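Local coordinates for putative GAF sensor protein (Burkholderia vietnamiensis, PDB 5HL6), which probably reduces free L-methionine (R)-S-oxide, using a single GAF domain, at residues L59-F64 against D141-V146. Residues are numbered along the deposited sequence; the frame is centred on the assembly and turned at random.
Sequences LNWAGF and DVDSPV. With EDO (1,2-ethanediol), chain C.
W61 and D143, G63 and D141 form the hydrogen-bonded pairs of two antiparallel strands, with A62 and V142 as the non-hydrogen-bonded pair between them. D141 N gives its hydrogen to G63 O at 2.8 Å, and G63 N returns the bond to D141 O. One pair further, D143 N reaches W61 O at 2.9 Å. There the regular pattern breaks: D143 O takes a straight bond from N60 N (2.9 Å), which sits above its carbonyl plane, and a weak one from W61 N, so N60 and W61 together face D143. The W61 side chain can be followed outward. CB lies 3.6 Å from D143 OD2; with CG anti to the backbone N (chi1 -150°), the indole then runs along the strand toward D141. CE3 meets D141 O at 3.6 Å, the oxygen at the ring edge and in its plane, while CE3 and CZ3 also border D141 OD2, whose carboxylate is turned 38° from the ring. On the far, pyrrole side of the indole NE1 donates to K80 O, and F77 stacks on the ring. D141 and D143 point to this same face, their OD2 atoms 3.2 Å apart with the E124 carboxylate close to both, an acidic cluster consistent with a pocket. On the other face V142 CG1 touches L59 CD2 at 3.7 Å and CG2 approaches A62 CB, while Y53 of helix 41-55 packs on L59 and A62. Where the strand gives out, S144 OG accepts from V146 N, an ST turn, and is also hydrogen-bonded to R58 O. The two strands are central neighbours in the antiparallel sheet of the GAF fold, with helix 41-55 against the face of L59 and A62, and their junction carries a classic beta bulge.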
ATOM      1  N   LEU B  59      -5.576  13.812   5.741  1.00 34.74           N
ATOM      2  CA  LEU B  59      -5.522  12.408   6.129  1.00 27.44           C
ATOM      3  C   LEU B  59      -4.095  12.026   6.508  1.00 34.27           C
ATOM      4  O   LEU B  59      -3.128  12.572   5.970  1.00 34.61           O
ATOM      5  CB  LEU B  59      -5.999  11.486   5.002  1.00 26.28           C
ATOM      6  CG  LEU B  59      -7.427  11.640   4.489  1.00 29.06           C
ATOM      7  CD1 LEU B  59      -7.739  10.520   3.510  1.00 26.75           C
ATOM      8  CD2 LEU B  59      -8.405  11.626   5.658  1.00 32.05           C
ATOM      9  N   ASN B  60      -3.965  11.081   7.442  1.00 30.50           N
ATOM     10  CA  ASN B  60      -2.653  10.550   7.780  1.00 25.57           C
ATOM     11  C   ASN B  60      -2.575   9.027   7.719  1.00 26.38           C
ATOM     12  O   ASN B  60      -1.485   8.473   7.893  1.00 26.18           O
ATOM     13  CB  ASN B  60      -2.205  11.039   9.171  1.00 31.71           C
ATOM     14  CG  ASN B  60      -3.025  10.453  10.298  1.00 35.71           C
ATOM     15  OD1 ASN B  60      -4.244  10.573  10.321  1.00 40.61           O
ATOM     16  ND2 ASN B  60      -2.353   9.822  11.248  1.00 45.20           N
ATOM     17  N   TRP B  61      -3.680   8.337   7.447  1.00 24.30           N
ATOM     18  CA  TRP B  61      -3.652   6.892   7.281  1.00 21.81           C
ATOM     19  C   TRP B  61      -4.905   6.483   6.531  1.00 24.21           C
ATOM     20  O   TRP B  61      -5.968   7.066   6.750  1.00 24.58           O
ATOM     21  CB  TRP B  61      -3.599   6.171   8.634  1.00 27.95           C
ATOM     22  CG  TRP B  61      -2.883   4.838   8.613  1.00 29.96           C
ATOM     23  CD1 TRP B  61      -1.548   4.629   8.828  1.00 28.39           C
ATOM     24  CD2 TRP B  61      -3.463   3.537   8.401  1.00 26.05           C
ATOM     25  NE1 TRP B  61      -1.261   3.289   8.756  1.00 26.10           N
ATOM     26  CE2 TRP B  61      -2.416   2.597   8.493  1.00 20.25           C
ATOM     27  CE3 TRP B  61      -4.765   3.079   8.147  1.00 24.48           C
ATOM     28  CZ2 TRP B  61      -2.630   1.226   8.361  1.00 18.52           C
ATOM     29  CZ3 TRP B  61      -4.976   1.708   7.994  1.00 20.22           C
ATOM     30  CH2 TRP B  61      -3.912   0.801   8.094  1.00 23.81           C
ATOM     31  N   ALA B  62      -4.776   5.482   5.663  1.00 25.93           N
ATOM     32  CA  ALA B  62      -5.944   4.926   4.983  1.00 22.24           C
ATOM     33  C   ALA B  62      -5.578   3.553   4.438  1.00 20.78           C
ATOM     34  O   ALA B  62      -4.643   3.434   3.635  1.00 22.54           O
ATOM     35  CB  ALA B  62      -6.418   5.858   3.868  1.00 22.15           C
ATOM     36  N   GLY B  63      -6.295   2.522   4.876  1.00 20.96           N
ATOM     37  CA  GLY B  63      -5.958   1.177   4.450  1.00 21.38           C
ATOM     38  C   GLY B  63      -6.859   0.134   5.078  1.00 22.20           C
ATOM     39  O   GLY B  63      -7.807   0.448   5.808  1.00 19.92           O
ATOM     40  N   PHE B  64      -6.518  -1.123   4.795  1.00 19.83           N
ATOM     41  CA  PHE B  64      -7.320  -2.289   5.139  1.00 20.39           C
ATOM     42  C   PHE B  64      -6.700  -3.083   6.281  1.00 23.04           C
ATOM     43  O   PHE B  64      -5.479  -3.192   6.384  1.00 21.95           O
ATOM     44  CB  PHE B  64      -7.435  -3.232   3.933  1.00 18.88           C
ATOM     45  CG  PHE B  64      -8.202  -2.662   2.782  1.00 17.58           C
ATOM     46  CD1 PHE B  64      -9.579  -2.819   2.709  1.00 16.58           C
ATOM     47  CD2 PHE B  64      -7.548  -1.992   1.762  1.00 24.19           C
ATOM     48  CE1 PHE B  64     -10.303  -2.303   1.647  1.00 19.39           C
ATOM     49  CE2 PHE B  64      -8.257  -1.486   0.684  1.00 18.55           C
ATOM     50  CZ  PHE B  64      -9.645  -1.638   0.632  1.00 20.07           C
ATOM     51  N   ASP B 141     -10.039   1.449   7.239  1.00 19.99           N
ATOM     52  CA  ASP B 141      -9.714   2.390   8.316  1.00 24.34           C
ATOM     53  C   ASP B 141      -9.073   3.643   7.737  1.00 22.83           C
ATOM     54  O   ASP B 141      -8.120   3.545   6.963  1.00 25.77           O
ATOM     55  CB  ASP B 141      -8.766   1.737   9.335  1.00 21.57           C
ATOM     56  CG  ASP B 141      -8.333   2.689  10.447  1.00 23.02           C
ATOM     57  OD1 ASP B 141      -9.096   3.608  10.820  1.00 27.98           O
ATOM     58  OD2 ASP B 141      -7.216   2.509  10.956  1.00 32.58           O
ATOM     59  N   VAL B 142      -9.576   4.824   8.127  1.00 22.83           N
ATOM     60  CA  VAL B 142      -9.013   6.104   7.693  1.00 24.95           C
ATOM     61  C   VAL B 142      -8.837   7.005   8.903  1.00 22.77           C
ATOM     62  O   VAL B 142      -9.735   7.109   9.745  1.00 24.22           O
ATOM     63  CB  VAL B 142      -9.892   6.814   6.643  1.00 29.73           C
ATOM     64  CG1 VAL B 142      -9.196   8.075   6.128  1.00 25.70           C
ATOM     65  CG2 VAL B 142     -10.186   5.887   5.480  1.00 33.65           C
ATOM     66  N   ASP B 143      -7.698   7.686   8.970  1.00 25.09           N
ATOM     67  CA  ASP B 143      -7.372   8.540  10.097  1.00 27.83           C
ATOM     68  C   ASP B 143      -6.987   9.930   9.612  1.00 28.69           C
ATOM     69  O   ASP B 143      -6.467  10.105   8.506  1.00 26.10           O
ATOM     70  CB  ASP B 143      -6.230   7.933  10.927  1.00 36.26           C
ATOM     71  CG  ASP B 143      -6.593   6.579  11.491  1.00 44.37           C
ATOM     72  OD1 ASP B 143      -7.118   6.533  12.616  1.00 44.71           O
ATOM     73  OD2 ASP B 143      -6.389   5.561  10.798  1.00 48.34           O
ATOM     74  N   SER B 144      -7.217  10.914  10.472  1.00 29.58           N
ATOM     75  CA  SER B 144      -6.859  12.300  10.228  1.00 30.79           C
ATOM     76  C   SER B 144      -6.136  12.844  11.448  1.00 33.01           C
ATOM     77  O   SER B 144      -6.453  12.455  12.575  1.00 30.55           O
ATOM     78  CB  SER B 144      -8.110  13.148   9.960  1.00 36.14           C
ATOM     79  OG  SER B 144      -7.814  14.537   9.935  1.00 34.00           O
ATOM     80  N   PRO B 145      -5.151  13.729  11.258  1.00 34.25           N
ATOM     81  CA  PRO B 145      -4.529  14.400  12.407  1.00 33.99           C
ATOM     82  C   PRO B 145      -5.333  15.580  12.925  1.00 38.90           C
ATOM     83  O   PRO B 145      -4.881  16.250  13.861  1.00 47.64           O
ATOM     84  CB  PRO B 145      -3.172  14.859  11.848  1.00 37.06           C
ATOM     85  CG  PRO B 145      -3.428  15.085  10.388  1.00 33.38           C
ATOM     86  CD  PRO B 145      -4.523  14.119   9.979  1.00 32.19           C
ATOM     87  N   VAL B 146      -6.505  15.840  12.350  1.00 36.75           N
ATOM     88  CA  VAL B 146      -7.360  16.958  12.732  1.00 44.65           C
ATOM     89  C   VAL B 146      -8.573  16.416  13.479  1.00 40.22           C
ATOM     90  O   VAL B 146      -9.167  15.409  13.073  1.00 34.31           O
ATOM     91  CB  VAL B 146      -7.788  17.774  11.495  1.00 42.95           C
ATOM     92  CG1 VAL B 146      -8.790  18.852  11.881  1.00 53.11           C
ATOM     93  CG2 VAL B 146      -6.573  18.387  10.813  1.00 41.53           C
TER
HETATM   94  C1  EDO C 201      -3.286  12.785   2.558  1.00 51.09           C
HETATM   95  O1  EDO C 201      -4.265  13.761   2.949  1.00 51.71           O
HETATM   96  C2  EDO C 201      -2.692  13.151   1.201  1.00 46.31           C
HETATM   97  O2  EDO C 201      -3.756  13.310   0.252  1.00 52.08           O